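Local coordinates for protein fumarate reductase iron-sulfur subunit (Mycolicibacterium smegmatis, PDB 7D6V) that probably passes electrons from succinate oxidation in the flavoprotein subunit through three iron-sulfur clusters toward quinone at the membrane anchor, at residues I36-Q41 against V50-K55; G60-E65 against P70-M75; V10-D15 against E19-T24. All blocks are in the same frame, centred on the assembly; numbering follows the deposited sequence.

All three contacts belong to the N-terminal part of the chain that carries the 2Fe-2S cluster. Interactions 1 and 2 both touch that cluster, one at each iron: Cys54 of 50-55 binds FE1, while Cys62 and Cys74 of interaction 2 bind FE2. Their centres lie 10 Å apart, and Asn53 packs on Ser61 (CB to OG, 3.5 Å). Interaction 3, the hairpin of the sheet, meets interaction 1 through helix 33-43, where Leu40 CD1 lies 3.8 Å from Tyr23 CB; those centres are 15 Å apart. Interactions 2 and 3 do not touch, their nearest atoms being about 8 Å apart.

Interaction 1. Residues I36-Q41 against V50-K55. With FES (Fe2/s2 (inorganic) cluster), chain E.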
ATOM      1  N   ILE B  36       9.888  18.374  -3.164  1.00 19.19           N
ATOM      2  CA  ILE B  36      10.541  19.542  -2.586  1.00 19.19           C
ATOM      3  C   ILE B  36      11.626  19.113  -1.608  1.00 19.19           C
ATOM      4  O   ILE B  36      12.700  19.722  -1.541  1.00 19.19           O
ATOM      5  CB  ILE B  36       9.496  20.453  -1.918  1.00 19.19           C
ATOM      6  CG1 ILE B  36       8.266  20.592  -2.813  1.00 19.19           C
ATOM      7  CG2 ILE B  36      10.084  21.813  -1.624  1.00 19.19           C
ATOM      8  CD1 ILE B  36       8.540  21.273  -4.128  1.00 19.19           C
ATOM      9  N   ILE B  37      11.366  18.052  -0.843  1.00 17.53           N
ATOM     10  CA  ILE B  37      12.371  17.529   0.076  1.00 17.53           C
ATOM     11  C   ILE B  37      13.573  16.997  -0.693  1.00 17.53           C
ATOM     12  O   ILE B  37      14.724  17.195  -0.288  1.00 17.53           O
ATOM     13  CB  ILE B  37      11.750  16.452   0.985  1.00 17.53           C
ATOM     14  CG1 ILE B  37      10.597  17.041   1.793  1.00 17.53           C
ATOM     15  CG2 ILE B  37      12.792  15.867   1.914  1.00 17.53           C
ATOM     16  CD1 ILE B  37      11.024  18.054   2.826  1.00 17.53           C
ATOM     17  N   HIS B  38      13.327  16.308  -1.809  1.00 17.25           N
ATOM     18  CA  HIS B  38      14.424  15.803  -2.631  1.00 17.25           C
ATOM     19  C   HIS B  38      15.254  16.940  -3.212  1.00 17.25           C
ATOM     20  O   HIS B  38      16.488  16.856  -3.263  1.00 17.25           O
ATOM     21  CB  HIS B  38      13.875  14.920  -3.749  1.00 17.25           C
ATOM     22  CG  HIS B  38      13.406  13.578  -3.283  1.00 17.25           C
ATOM     23  ND1 HIS B  38      12.654  12.739  -4.074  1.00 17.25           N
ATOM     24  CD2 HIS B  38      13.581  12.932  -2.107  1.00 17.25           C
ATOM     25  CE1 HIS B  38      12.386  11.632  -3.405  1.00 17.25           C
ATOM     26  NE2 HIS B  38      12.937  11.725  -2.208  1.00 17.25           N
ATOM     27  N   ARG B  39      14.596  18.004  -3.674  1.00 19.49           N
ATOM     28  CA  ARG B  39      15.325  19.159  -4.184  1.00 19.49           C
ATOM     29  C   ARG B  39      16.157  19.814  -3.089  1.00 19.49           C
ATOM     30  O   ARG B  39      17.302  20.222  -3.323  1.00 19.49           O
ATOM     31  CB  ARG B  39      14.356  20.167  -4.796  1.00 19.49           C
ATOM     32  CG  ARG B  39      15.028  21.194  -5.683  1.00 19.49           C
ATOM     33  CD  ARG B  39      14.066  22.274  -6.123  1.00 19.49           C
ATOM     34  NE  ARG B  39      12.740  21.742  -6.414  1.00 19.49           N
ATOM     35  CZ  ARG B  39      12.389  21.197  -7.574  1.00 19.49           C
ATOM     36  NH1 ARG B  39      13.269  21.102  -8.559  1.00 19.49           N
ATOM     37  NH2 ARG B  39      11.158  20.743  -7.747  1.00 19.49           N
ATOM     38  N   LEU B  40      15.597  19.922  -1.883  1.00 17.79           N
ATOM     39  CA  LEU B  40      16.350  20.473  -0.762  1.00 17.79           C
ATOM     40  C   LEU B  40      17.553  19.600  -0.422  1.00 17.79           C
ATOM     41  O   LEU B  40      18.626  20.112  -0.087  1.00 17.79           O
ATOM     42  CB  LEU B  40      15.430  20.628   0.447  1.00 17.79           C
ATOM     43  CG  LEU B  40      15.998  21.334   1.673  1.00 17.79           C
ATOM     44  CD1 LEU B  40      16.269  22.791   1.370  1.00 17.79           C
ATOM     45  CD2 LEU B  40      15.043  21.194   2.843  1.00 17.79           C
ATOM     46  N   GLN B  41      17.386  18.280  -0.493  1.00 17.52           N
ATOM     47  CA  GLN B  41      18.505  17.370  -0.266  1.00 17.52           C
ATOM     48  C   GLN B  41      19.594  17.554  -1.310  1.00 17.52           C
ATOM     49  O   GLN B  41      20.784  17.592  -0.979  1.00 17.52           O
ATOM     50  CB  GLN B  41      18.013  15.926  -0.280  1.00 17.52           C
ATOM     51  CG  GLN B  41      17.865  15.301   1.080  1.00 17.52           C
ATOM     52  CD  GLN B  41      17.492  13.844   0.992  1.00 17.52           C
ATOM     53  OE1 GLN B  41      17.079  13.362  -0.059  1.00 17.52           O
ATOM     54  NE2 GLN B  41      17.641  13.127   2.096  1.00 17.52           N
ATOM     55  N   VAL B  50      15.227  11.231   5.523  1.00 15.76           N
ATOM     56  CA  VAL B  50      13.904  11.237   4.893  1.00 15.76           C
ATOM     57  C   VAL B  50      13.187   9.890   4.969  1.00 15.76           C
ATOM     58  O   VAL B  50      12.065   9.814   5.481  1.00 15.76           O
ATOM     59  CB  VAL B  50      13.996  11.702   3.430  1.00 15.76           C
ATOM     60  CG1 VAL B  50      12.619  11.728   2.799  1.00 15.76           C
ATOM     61  CG2 VAL B  50      14.617  13.071   3.358  1.00 15.76           C
ATOM     62  N   ARG B  51      13.816   8.826   4.463  1.00 14.63           N
ATOM     63  CA  ARG B  51      13.221   7.483   4.392  1.00 14.63           C
ATOM     64  C   ARG B  51      11.981   7.442   3.488  1.00 14.63           C
ATOM     65  O   ARG B  51      10.840   7.369   3.940  1.00 14.63           O
ATOM     66  CB  ARG B  51      12.874   6.929   5.779  1.00 14.63           C
ATOM     67  CG  ARG B  51      12.448   5.472   5.716  1.00 14.63           C
ATOM     68  CD  ARG B  51      11.553   5.066   6.863  1.00 14.63           C
ATOM     69  NE  ARG B  51      12.317   4.526   7.980  1.00 14.63           N
ATOM     70  CZ  ARG B  51      11.953   4.626   9.252  1.00 14.63           C
ATOM     71  NH1 ARG B  51      10.825   5.241   9.575  1.00 14.63           N
ATOM     72  NH2 ARG B  51      12.714   4.108  10.200  1.00 14.63           N
ATOM     73  N   TRP B  52      12.238   7.533   2.189  1.00 15.58           N
ATOM     74  CA  TRP B  52      11.255   7.211   1.165  1.00 15.58           C
ATOM     75  C   TRP B  52      11.695   5.952   0.424  1.00 15.58           C
ATOM     76  O   TRP B  52      12.876   5.598   0.418  1.00 15.58           O
ATOM     77  CB  TRP B  52      11.110   8.357   0.162  1.00 15.58           C
ATOM     78  CG  TRP B  52      12.362   8.583  -0.617  1.00 15.58           C
ATOM     79  CD1 TRP B  52      13.544   9.059  -0.145  1.00 15.58           C
ATOM     80  CD2 TRP B  52      12.561   8.319  -2.008  1.00 15.58           C
ATOM     81  NE1 TRP B  52      14.468   9.115  -1.155  1.00 15.58           N
ATOM     82  CE2 TRP B  52      13.888   8.666  -2.312  1.00 15.58           C
ATOM     83  CE3 TRP B  52      11.743   7.827  -3.027  1.00 15.58           C
ATOM     84  CZ2 TRP B  52      14.416   8.541  -3.592  1.00 15.58           C
ATOM     85  CZ3 TRP B  52      12.269   7.701  -4.293  1.00 15.58           C
ATOM     86  CH2 TRP B  52      13.592   8.057  -4.566  1.00 15.58           C
ATOM     87  N   ASN B  53      10.741   5.258  -0.188  1.00 16.52           N
ATOM     88  CA  ASN B  53      11.184   4.147  -1.028  1.00 16.52           C
ATOM     89  C   ASN B  53      10.598   4.143  -2.432  1.00 16.52           C
ATOM     90  O   ASN B  53      11.324   3.879  -3.390  1.00 16.52           O
ATOM     91  CB  ASN B  53      10.859   2.806  -0.358  1.00 16.52           C
ATOM     92  CG  ASN B  53      11.526   1.636  -1.052  1.00 16.52           C
ATOM     93  OD1 ASN B  53      12.515   1.804  -1.758  1.00 16.52           O
ATOM     94  ND2 ASN B  53      10.977   0.445  -0.861  1.00 16.52           N
ATOM     95  N   CYS B  54       9.295   4.353  -2.573  1.00 17.96           N
ATOM     96  CA  CYS B  54       8.690   4.278  -3.903  1.00 17.96           C
ATOM     97  C   CYS B  54       8.295   5.607  -4.528  1.00 17.96           C
ATOM     98  O   CYS B  54       8.395   5.784  -5.742  1.00 17.96           O
ATOM     99  CB  CYS B  54       7.479   3.340  -3.878  1.00 17.96           C
ATOM    100  SG  CYS B  54       5.991   4.064  -3.145  1.00 17.96           S
ATOM    101  N   LYS B  55       7.845   6.539  -3.701  1.00 21.92           N
ATOM    102  CA  LYS B  55       7.402   7.842  -4.203  1.00 21.92           C
ATOM    103  C   LYS B  55       6.146   7.836  -5.073  1.00 21.92           C
ATOM    104  O   LYS B  55       5.960   8.721  -5.907  1.00 21.92           O
ATOM    105  CB  LYS B  55       8.544   8.535  -4.952  1.00 21.92           C
TER
HETATM  106 FE1  FES E 301       6.279   4.668  -0.663  1.00 18.24          FE
HETATM  107 FE2  FES E 301       5.220   7.555  -0.154  1.00 18.24          FE
HETATM  108  S1  FES E 301       7.221   6.695  -0.654  1.00 18.24           S
HETATM  109  S2  FES E 301       4.461   5.509   0.329  1.00 18.24           S
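His38 drives the edge of its imidazole at the face of the Trp52 indole. The two rings form an edge-to-face pair: the centroid of the imidazole and that of the indole five-membered ring are 4.2 Å apart and the planes are inclined at 56°, so the T is tilted. NE2 of His38 leads, sitting above the indole plane toward its rim, 3.2 Å from NE1 of Trp52, while CE1 reaches on to the fused bond at CE2 and CD2. NE2 and NE1 are close, but the angle at the N-H is too poor for a hydrogen bond. Trp52 is turned to receive the histidine by its first torsion, chi1 65°, which lodges CG between the backbone N and the carbonyl carbon. A ring of the neighbouring flavoprotein subunit, Trp223 of subunit A, also meets this indole.

Beside the ring pair, Val50 presents CG2 to Ile37 and Gln41, which lie on the same side of the helix about one turn apart. Ile37 slides past it in the opposite direction, with CG2 of Ile37 3.6 Å from CG2 of Val50. The amide of Gln41 comes to the same methyl, its NE2 3.3 Å from Val50 CG2, but its polar business is with the carbonyl of Leu48, just before the segment.

Farther along 50-55, Cys54 SG binds iron FE1 of the cluster at 2.6 Å, an atom that Cys59 also binds. Lys55 N lies 3.1 Å from the bridging sulfur S1.

Helix 33-43 therefore meets the start of the cluster-binding loop through ring and methyl packing rather than through polar bonds across the contact.

Interaction 2. Residues G60-E65 against P70-M75; sequences GSCSAE and PRLMCM. With FES (Fe2/s2 (inorganic) cluster), chain E.
The short hairpin of strands 63-65 and 70-72 flows directly into the 2Fe-2S site, with a cluster cysteine on each arm: Cys62 just before the first strand and Cys74 just after the second. Cys62 SG reaches iron FE2 at 2.5 Å and Cys74 SG reaches the same iron at 2.6 Å. The two cysteines are also joined to each other, because the backbone N of Cys74 donates to Cys62 SG at 3.1 Å, with an angle of 166° at the hydrogen. Such an N-H to a ligand sulfur would draw charge from it and probably helps tune the cluster. Both residues adopt the same first torsion, each sulfur tucked in over its own backbone, and this turns the two of them onto one metal.

This spacing, Cys54, Cys59 and Cys62 in one loop and Cys74 after a hairpin, is that of the plant-type ferredoxin domain. In the same loop the N of Gly60 lies 3.0 Å from the bridging sulfur S2.

The strands themselves are antiparallel. Ala64 and Arg71 make the hydrogen-bonded pair, with Ala64 N to Arg71 O nearly straight at 173° and Arg71 N returning to Ala64 O; beyond the strand ends, Met73 N makes one further bond to Cys62 O, 2.9 Å. Met73, bent at chi3, folds its CE back to 4.0 Å from Ala64 CB. On the face bearing Ser63 and Leu72, the methyl CD2 of Leu72 lies 3.7 Å from Ser63 OG, whose hydrogen bond goes to the carbonyl of Cys148. Next to Pro70, Glu65 OE2 takes a hydrogen bond from Asn153 and forms a salt bridge with Arg159.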
ATOM      1  N   GLY B  60       4.029   3.365   2.407  1.00 14.26           N
ATOM      2  CA  GLY B  60       4.174   3.705   3.804  1.00 14.26           C
ATOM      3  C   GLY B  60       5.514   4.151   4.338  1.00 14.26           C
ATOM      4  O   GLY B  60       5.681   4.299   5.551  1.00 14.26           O
ATOM      5  N   SER B  61       6.481   4.360   3.448  1.00 14.32           N
ATOM      6  CA  SER B  61       7.808   4.768   3.892  1.00 14.32           C
ATOM      7  C   SER B  61       7.852   6.239   4.284  1.00 14.32           C
ATOM      8  O   SER B  61       8.508   6.599   5.267  1.00 14.32           O
ATOM      9  CB  SER B  61       8.833   4.481   2.798  1.00 14.32           C
ATOM     10  OG  SER B  61       8.765   3.134   2.380  1.00 14.32           O
ATOM     11  N   CYS B  62       7.221   7.077   3.465  1.00 14.75           N
ATOM     12  CA  CYS B  62       7.246   8.530   3.640  1.00 14.75           C
ATOM     13  C   CYS B  62       6.225   9.161   4.582  1.00 14.75           C
ATOM     14  O   CYS B  62       5.756  10.271   4.330  1.00 14.75           O
ATOM     15  CB  CYS B  62       7.168   9.219   2.273  1.00 14.75           C
ATOM     16  SG  CYS B  62       5.500   9.325   1.584  1.00 14.75           S
ATOM     17  N   SER B  63       5.878   8.471   5.660  1.00 13.77           N
ATOM     18  CA  SER B  63       4.949   9.046   6.622  1.00 13.77           C
ATOM     19  C   SER B  63       5.608  10.186   7.387  1.00 13.77           C
ATOM     20  O   SER B  63       6.714  10.037   7.914  1.00 13.77           O
ATOM     21  CB  SER B  63       4.464   7.973   7.591  1.00 13.77           C
ATOM     22  OG  SER B  63       3.843   6.907   6.901  1.00 13.77           O
ATOM     23  N   ALA B  64       4.927  11.325   7.452  1.00 13.59           N
ATOM     24  CA  ALA B  64       5.389  12.461   8.237  1.00 13.59           C
ATOM     25  C   ALA B  64       4.165  13.237   8.699  1.00 13.59           C
ATOM     26  O   ALA B  64       3.029  12.798   8.516  1.00 13.59           O
ATOM     27  CB  ALA B  64       6.358  13.331   7.427  1.00 13.59           C
ATOM     28  N   GLU B  65       4.391  14.392   9.312  1.00 13.75           N
ATOM     29  CA  GLU B  65       3.316  15.309   9.684  1.00 13.75           C
ATOM     30  C   GLU B  65       3.557  16.599   8.911  1.00 13.75           C
ATOM     31  O   GLU B  65       4.437  17.389   9.263  1.00 13.75           O
ATOM     32  CB  GLU B  65       3.276  15.523  11.190  1.00 13.75           C
ATOM     33  CG  GLU B  65       3.034  14.233  11.954  1.00 13.75           C
ATOM     34  CD  GLU B  65       2.817  14.449  13.432  1.00 13.75           C
ATOM     35  OE1 GLU B  65       2.660  15.614  13.848  1.00 13.75           O
ATOM     36  OE2 GLU B  65       2.805  13.452  14.179  1.00 13.75           O
ATOM     37  N   PRO B  70      -0.854  14.134  10.002  1.00 13.30           N
ATOM     38  CA  PRO B  70      -0.141  12.946   9.517  1.00 13.30           C
ATOM     39  C   PRO B  70      -0.487  12.611   8.074  1.00 13.30           C
ATOM     40  O   PRO B  70      -1.629  12.265   7.760  1.00 13.30           O
ATOM     41  CB  PRO B  70      -0.606  11.844  10.477  1.00 13.30           C
ATOM     42  CG  PRO B  70      -1.086  12.570  11.687  1.00 13.30           C
ATOM     43  CD  PRO B  70      -1.690  13.833  11.174  1.00 13.30           C
ATOM     44  N   ARG B  71       0.502  12.709   7.191  1.00 14.49           N
ATOM     45  CA  ARG B  71       0.333  12.513   5.761  1.00 14.49           C
ATOM     46  C   ARG B  71       1.463  11.649   5.216  1.00 14.49           C
ATOM     47  O   ARG B  71       2.432  11.329   5.910  1.00 14.49           O
ATOM     48  CB  ARG B  71       0.313  13.851   5.010  1.00 14.49           C
ATOM     49  CG  ARG B  71      -0.806  14.801   5.379  1.00 14.49           C
ATOM     50  CD  ARG B  71      -2.150  14.231   4.998  1.00 14.49           C
ATOM     51  NE  ARG B  71      -2.201  13.886   3.582  1.00 14.49           N
ATOM     52  CZ  ARG B  71      -2.515  14.737   2.611  1.00 14.49           C
ATOM     53  NH1 ARG B  71      -2.807  15.997   2.897  1.00 14.49           N
ATOM     54  NH2 ARG B  71      -2.532  14.323   1.353  1.00 14.49           N
ATOM     55  N   LEU B  72       1.311  11.260   3.953  1.00 15.10           N
ATOM     56  CA  LEU B  72       2.411  10.736   3.158  1.00 15.10           C
ATOM     57  C   LEU B  72       3.019  11.882   2.363  1.00 15.10           C
ATOM     58  O   LEU B  72       2.294  12.659   1.738  1.00 15.10           O
ATOM     59  CB  LEU B  72       1.938   9.634   2.211  1.00 15.10           C
ATOM     60  CG  LEU B  72       1.414   8.324   2.793  1.00 15.10           C
ATOM     61  CD1 LEU B  72       0.840   7.471   1.684  1.00 15.10           C
ATOM     62  CD2 LEU B  72       2.513   7.580   3.526  1.00 15.10           C
ATOM     63  N   MET B  73       4.347  11.992   2.399  1.00 16.44           N
ATOM     64  CA  MET B  73       5.006  13.091   1.704  1.00 16.44           C
ATOM     65  C   MET B  73       4.868  12.966   0.193  1.00 16.44           C
ATOM     66  O   MET B  73       4.775  13.981  -0.504  1.00 16.44           O
ATOM     67  CB  MET B  73       6.477  13.159   2.106  1.00 16.44           C
ATOM     68  CG  MET B  73       6.707  13.798   3.462  1.00 16.44           C
ATOM     69  SD  MET B  73       8.439  13.941   3.926  1.00 16.44           S
ATOM     70  CE  MET B  73       8.788  12.264   4.437  1.00 16.44           C
ATOM     71  N   CYS B  74       4.822  11.735  -0.306  1.00 17.98           N
ATOM     72  CA  CYS B  74       4.704  11.492  -1.743  1.00 17.98           C
ATOM     73  C   CYS B  74       3.284  11.670  -2.286  1.00 17.98           C
ATOM     74  O   CYS B  74       3.055  11.529  -3.488  1.00 17.98           O
ATOM     75  CB  CYS B  74       5.223  10.094  -2.090  1.00 17.98           C
ATOM     76  SG  CYS B  74       3.971   8.793  -2.016  1.00 17.98           S
ATOM     77  N   MET B  75       2.335  11.977  -1.407  1.00 20.26           N
ATOM     78  CA  MET B  75       0.954  12.166  -1.819  1.00 20.26           C
ATOM     79  C   MET B  75       0.389  13.534  -1.462  1.00 20.26           C
ATOM     80  O   MET B  75      -0.792  13.781  -1.724  1.00 20.26           O
ATOM     81  CB  MET B  75       0.064  11.077  -1.207  1.00 20.26           C
ATOM     82  CG  MET B  75       0.363   9.675  -1.708  1.00 20.26           C
ATOM     83  SD  MET B  75       0.139   9.467  -3.482  1.00 20.26           S
ATOM     84  CE  MET B  75      -1.638   9.602  -3.621  1.00 20.26           C
TER
HETATM   85 FE1  FES E 301       6.279   4.668  -0.663  1.00 18.24          FE
HETATM   86 FE2  FES E 301       5.220   7.555  -0.154  1.00 18.24          FE
HETATM   87  S1  FES E 301       7.221   6.695  -0.654  1.00 18.24           S
HETATM   88  S2  FES E 301       4.461   5.509   0.329  1.00 18.24           S

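Interaction 3. Residues V10-D15 against E19-T24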
ATOM      1  N   VAL B  10      11.382  22.789   8.072  1.00 14.70           N
ATOM      2  CA  VAL B  10      11.654  21.384   8.368  1.00 14.70           C
ATOM      3  C   VAL B  10      12.335  21.224   9.724  1.00 14.70           C
ATOM      4  O   VAL B  10      13.219  22.005  10.097  1.00 14.70           O
ATOM      5  CB  VAL B  10      12.518  20.784   7.244  1.00 14.70           C
ATOM      6  CG1 VAL B  10      12.912  19.352   7.558  1.00 14.70           C
ATOM      7  CG2 VAL B  10      11.791  20.865   5.917  1.00 14.70           C
ATOM      8  N   TRP B  11      11.930  20.187  10.464  1.00 14.26           N
ATOM      9  CA  TRP B  11      12.506  19.883  11.771  1.00 14.26           C
ATOM     10  C   TRP B  11      13.818  19.116  11.623  1.00 14.26           C
ATOM     11  O   TRP B  11      13.883  18.114  10.906  1.00 14.26           O
ATOM     12  CB  TRP B  11      11.517  19.066  12.605  1.00 14.26           C
ATOM     13  CG  TRP B  11      11.944  18.840  14.030  1.00 14.26           C
ATOM     14  CD1 TRP B  11      11.661  19.631  15.101  1.00 14.26           C
ATOM     15  CD2 TRP B  11      12.730  17.752  14.535  1.00 14.26           C
ATOM     16  NE1 TRP B  11      12.219  19.109  16.238  1.00 14.26           N
ATOM     17  CE2 TRP B  11      12.883  17.956  15.918  1.00 14.26           C
ATOM     18  CE3 TRP B  11      13.323  16.631  13.952  1.00 14.26           C
ATOM     19  CZ2 TRP B  11      13.599  17.078  16.724  1.00 14.26           C
ATOM     20  CZ3 TRP B  11      14.032  15.765  14.753  1.00 14.26           C
ATOM     21  CH2 TRP B  11      14.167  15.992  16.123  1.00 14.26           C
ATOM     22  N   ARG B  12      14.861  19.582  12.311  1.00 14.46           N
ATOM     23  CA  ARG B  12      16.173  18.947  12.297  1.00 14.46           C
ATOM     24  C   ARG B  12      16.589  18.576  13.714  1.00 14.46           C
ATOM     25  O   ARG B  12      16.343  19.331  14.656  1.00 14.46           O
ATOM     26  CB  ARG B  12      17.242  19.864  11.683  1.00 14.46           C
ATOM     27  CG  ARG B  12      16.886  20.480  10.351  1.00 14.46           C
ATOM     28  CD  ARG B  12      16.805  19.454   9.240  1.00 14.46           C
ATOM     29  NE  ARG B  12      17.940  18.538   9.229  1.00 14.46           N
ATOM     30  CZ  ARG B  12      19.049  18.721   8.521  1.00 14.46           C
ATOM     31  NH1 ARG B  12      20.025  17.829   8.571  1.00 14.46           N
ATOM     32  NH2 ARG B  12      19.189  19.802   7.769  1.00 14.46           N
ATOM     33  N   GLY B  13      17.222  17.425  13.861  1.00 15.20           N
ATOM     34  CA  GLY B  13      17.740  17.004  15.145  1.00 15.20           C
ATOM     35  C   GLY B  13      17.743  15.495  15.259  1.00 15.20           C
ATOM     36  O   GLY B  13      17.576  14.780  14.278  1.00 15.20           O
ATOM     37  N   ASP B  14      17.943  15.029  16.486  1.00 17.74           N
ATOM     38  CA  ASP B  14      17.936  13.602  16.798  1.00 17.74           C
ATOM     39  C   ASP B  14      17.285  13.427  18.166  1.00 17.74           C
ATOM     40  O   ASP B  14      16.621  14.329  18.685  1.00 17.74           O
ATOM     41  CB  ASP B  14      19.349  13.003  16.717  1.00 17.74           C
ATOM     42  CG  ASP B  14      20.359  13.743  17.575  1.00 17.74           C
ATOM     43  OD1 ASP B  14      21.506  13.917  17.116  1.00 17.74           O
ATOM     44  OD2 ASP B  14      20.020  14.146  18.703  1.00 17.74           O
ATOM     45  N   ASP B  15      17.467  12.246  18.760  1.00 20.02           N
ATOM     46  CA  ASP B  15      16.838  11.914  20.032  1.00 20.02           C
ATOM     47  C   ASP B  15      17.343  12.756  21.199  1.00 20.02           C
ATOM     48  O   ASP B  15      16.720  12.730  22.265  1.00 20.02           O
ATOM     49  CB  ASP B  15      17.048  10.434  20.349  1.00 20.02           C
ATOM     50  CG  ASP B  15      18.512  10.039  20.352  1.00 20.02           C
ATOM     51  OD1 ASP B  15      18.814   8.882  20.714  1.00 20.02           O
ATOM     52  OD2 ASP B  15      19.362  10.878  19.990  1.00 20.02           O
ATOM     53  N   GLU B  19      15.031  21.037  16.522  1.00 16.03           N
ATOM     54  CA  GLU B  19      14.586  22.391  16.236  1.00 16.03           C
ATOM     55  C   GLU B  19      14.060  22.444  14.812  1.00 16.03           C
ATOM     56  O   GLU B  19      14.453  21.638  13.966  1.00 16.03           O
ATOM     57  CB  GLU B  19      15.738  23.386  16.414  1.00 16.03           C
ATOM     58  CG  GLU B  19      15.327  24.806  16.690  1.00 16.03           C
ATOM     59  CD  GLU B  19      16.522  25.729  16.739  1.00 16.03           C
ATOM     60  OE1 GLU B  19      17.611  25.305  16.303  1.00 16.03           O
ATOM     61  OE2 GLU B  19      16.376  26.878  17.207  1.00 16.03           O
ATOM     62  N   LEU B  20      13.170  23.398  14.558  1.00 15.43           N
ATOM     63  CA  LEU B  20      12.729  23.676  13.199  1.00 15.43           C
ATOM     64  C   LEU B  20      13.711  24.622  12.524  1.00 15.43           C
ATOM     65  O   LEU B  20      14.258  25.527  13.158  1.00 15.43           O
ATOM     66  CB  LEU B  20      11.329  24.287  13.194  1.00 15.43           C
ATOM     67  CG  LEU B  20      10.172  23.450  13.739  1.00 15.43           C
ATOM     68  CD1 LEU B  20       8.951  24.323  13.955  1.00 15.43           C
ATOM     69  CD2 LEU B  20       9.845  22.301  12.816  1.00 15.43           C
ATOM     70  N   HIS B  21      13.934  24.406  11.229  1.00 15.89           N
ATOM     71  CA  HIS B  21      14.858  25.211  10.446  1.00 15.89           C
ATOM     72  C   HIS B  21      14.147  25.757   9.217  1.00 15.89           C
ATOM     73  O   HIS B  21      13.336  25.064   8.600  1.00 15.89           O
ATOM     74  CB  HIS B  21      16.083  24.393  10.028  1.00 15.89           C
ATOM     75  CG  HIS B  21      17.092  24.222  11.120  1.00 15.89           C
ATOM     76  ND1 HIS B  21      16.919  23.336  12.161  1.00 15.89           N
ATOM     77  CD2 HIS B  21      18.283  24.827  11.336  1.00 15.89           C
ATOM     78  CE1 HIS B  21      17.959  23.401  12.969  1.00 15.89           C
ATOM     79  NE2 HIS B  21      18.802  24.298  12.491  1.00 15.89           N
ATOM     80  N   ASP B  22      14.468  26.995   8.856  1.00 16.54           N
ATOM     81  CA  ASP B  22      13.806  27.698   7.764  1.00 16.54           C
ATOM     82  C   ASP B  22      14.609  27.537   6.479  1.00 16.54           C
ATOM     83  O   ASP B  22      15.773  27.939   6.416  1.00 16.54           O
ATOM     84  CB  ASP B  22      13.634  29.178   8.105  1.00 16.54           C
ATOM     85  CG  ASP B  22      12.548  29.416   9.131  1.00 16.54           C
ATOM     86  OD1 ASP B  22      11.576  28.635   9.164  1.00 16.54           O
ATOM     87  OD2 ASP B  22      12.659  30.386   9.906  1.00 16.54           O
ATOM     88  N   TYR B  23      13.980  26.959   5.458  1.00 16.96           N
ATOM     89  CA  TYR B  23      14.588  26.787   4.147  1.00 16.96           C
ATOM     90  C   TYR B  23      13.681  27.379   3.075  1.00 16.96           C
ATOM     91  O   TYR B  23      12.456  27.374   3.207  1.00 16.96           O
ATOM     92  CB  TYR B  23      14.849  25.308   3.840  1.00 16.96           C
ATOM     93  CG  TYR B  23      15.748  24.619   4.836  1.00 16.96           C
ATOM     94  CD1 TYR B  23      15.234  23.720   5.758  1.00 16.96           C
ATOM     95  CD2 TYR B  23      17.111  24.864   4.852  1.00 16.96           C
ATOM     96  CE1 TYR B  23      16.053  23.089   6.668  1.00 16.96           C
ATOM     97  CE2 TYR B  23      17.933  24.240   5.754  1.00 16.96           C
ATOM     98  CZ  TYR B  23      17.402  23.353   6.660  1.00 16.96           C
ATOM     99  OH  TYR B  23      18.230  22.728   7.563  1.00 16.96           O
ATOM    100  N   THR B  24      14.295  27.889   2.009  1.00 19.94           N
ATOM    101  CA  THR B  24      13.574  28.437   0.864  1.00 19.94           C
ATOM    102  C   THR B  24      13.871  27.581  -0.360  1.00 19.94           C
ATOM    103  O   THR B  24      15.023  27.492  -0.790  1.00 19.94           O
ATOM    104  CB  THR B  24      13.969  29.892   0.601  1.00 19.94           C
ATOM    105  OG1 THR B  24      13.694  30.682   1.762  1.00 19.94           O
ATOM    106  CG2 THR B  24      13.189  30.449  -0.577  1.00 19.94           C
TER
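The Trp11 indole lies with one face over the backbone of Glu19: the Glu19 N sits 3.3 Å above the ring plane, toward its rim, and Glu19 O comes over the same ring beside CD1. Gly13 N lies over the same face, also toward the rim. At the indole edge, in plane, is CD2 of Leu20, which packs 3.6 Å from Trp11 CB. Trp11 is laid along the strand because its CG stands anti to the backbone N (chi1 -173°), and its NE1 gives a hydrogen bond to the carbonyl of Gln20 of the membrane anchor subunit.

On the other face of the sheet, three polar side chains interlock. The His21 imidazole has Val10 O at its edge and meets the aliphatic part of Arg12 obliquely, ND1 of His21 being 3.4 Å from CG of Arg12. The Tyr23 ring has Val10 CB at its edge. The arginine chain, bent at chi2 and chi3, curls over to bring NH2 to Tyr23 OH, a hydrogen bond of 3.1 Å and a moderate 139° at the hydrogen, with the hydroxyl only slightly out of the guanidinium plane. The guanidinium and phenol planes differ by 36°. A second grip comes from Asp100, which forms a salt bridge with Arg12 NE and also accepts from Gly13 N, so the guanidinium is gripped by both a hydroxyl and a carboxylate.

In the backbone, Arg12 and Glu19 form a hydrogen-bonded antiparallel pair: Arg12 N to Glu19 O at 2.7 Å, and Glu19 N back to Arg12 O at 2.8 Å.

Strands 4-14 and 17-27 followed by helix 33-43 make the opening hairpin and helix of the beta-grasp fold, the scaffold of plant-type ferredoxin domains.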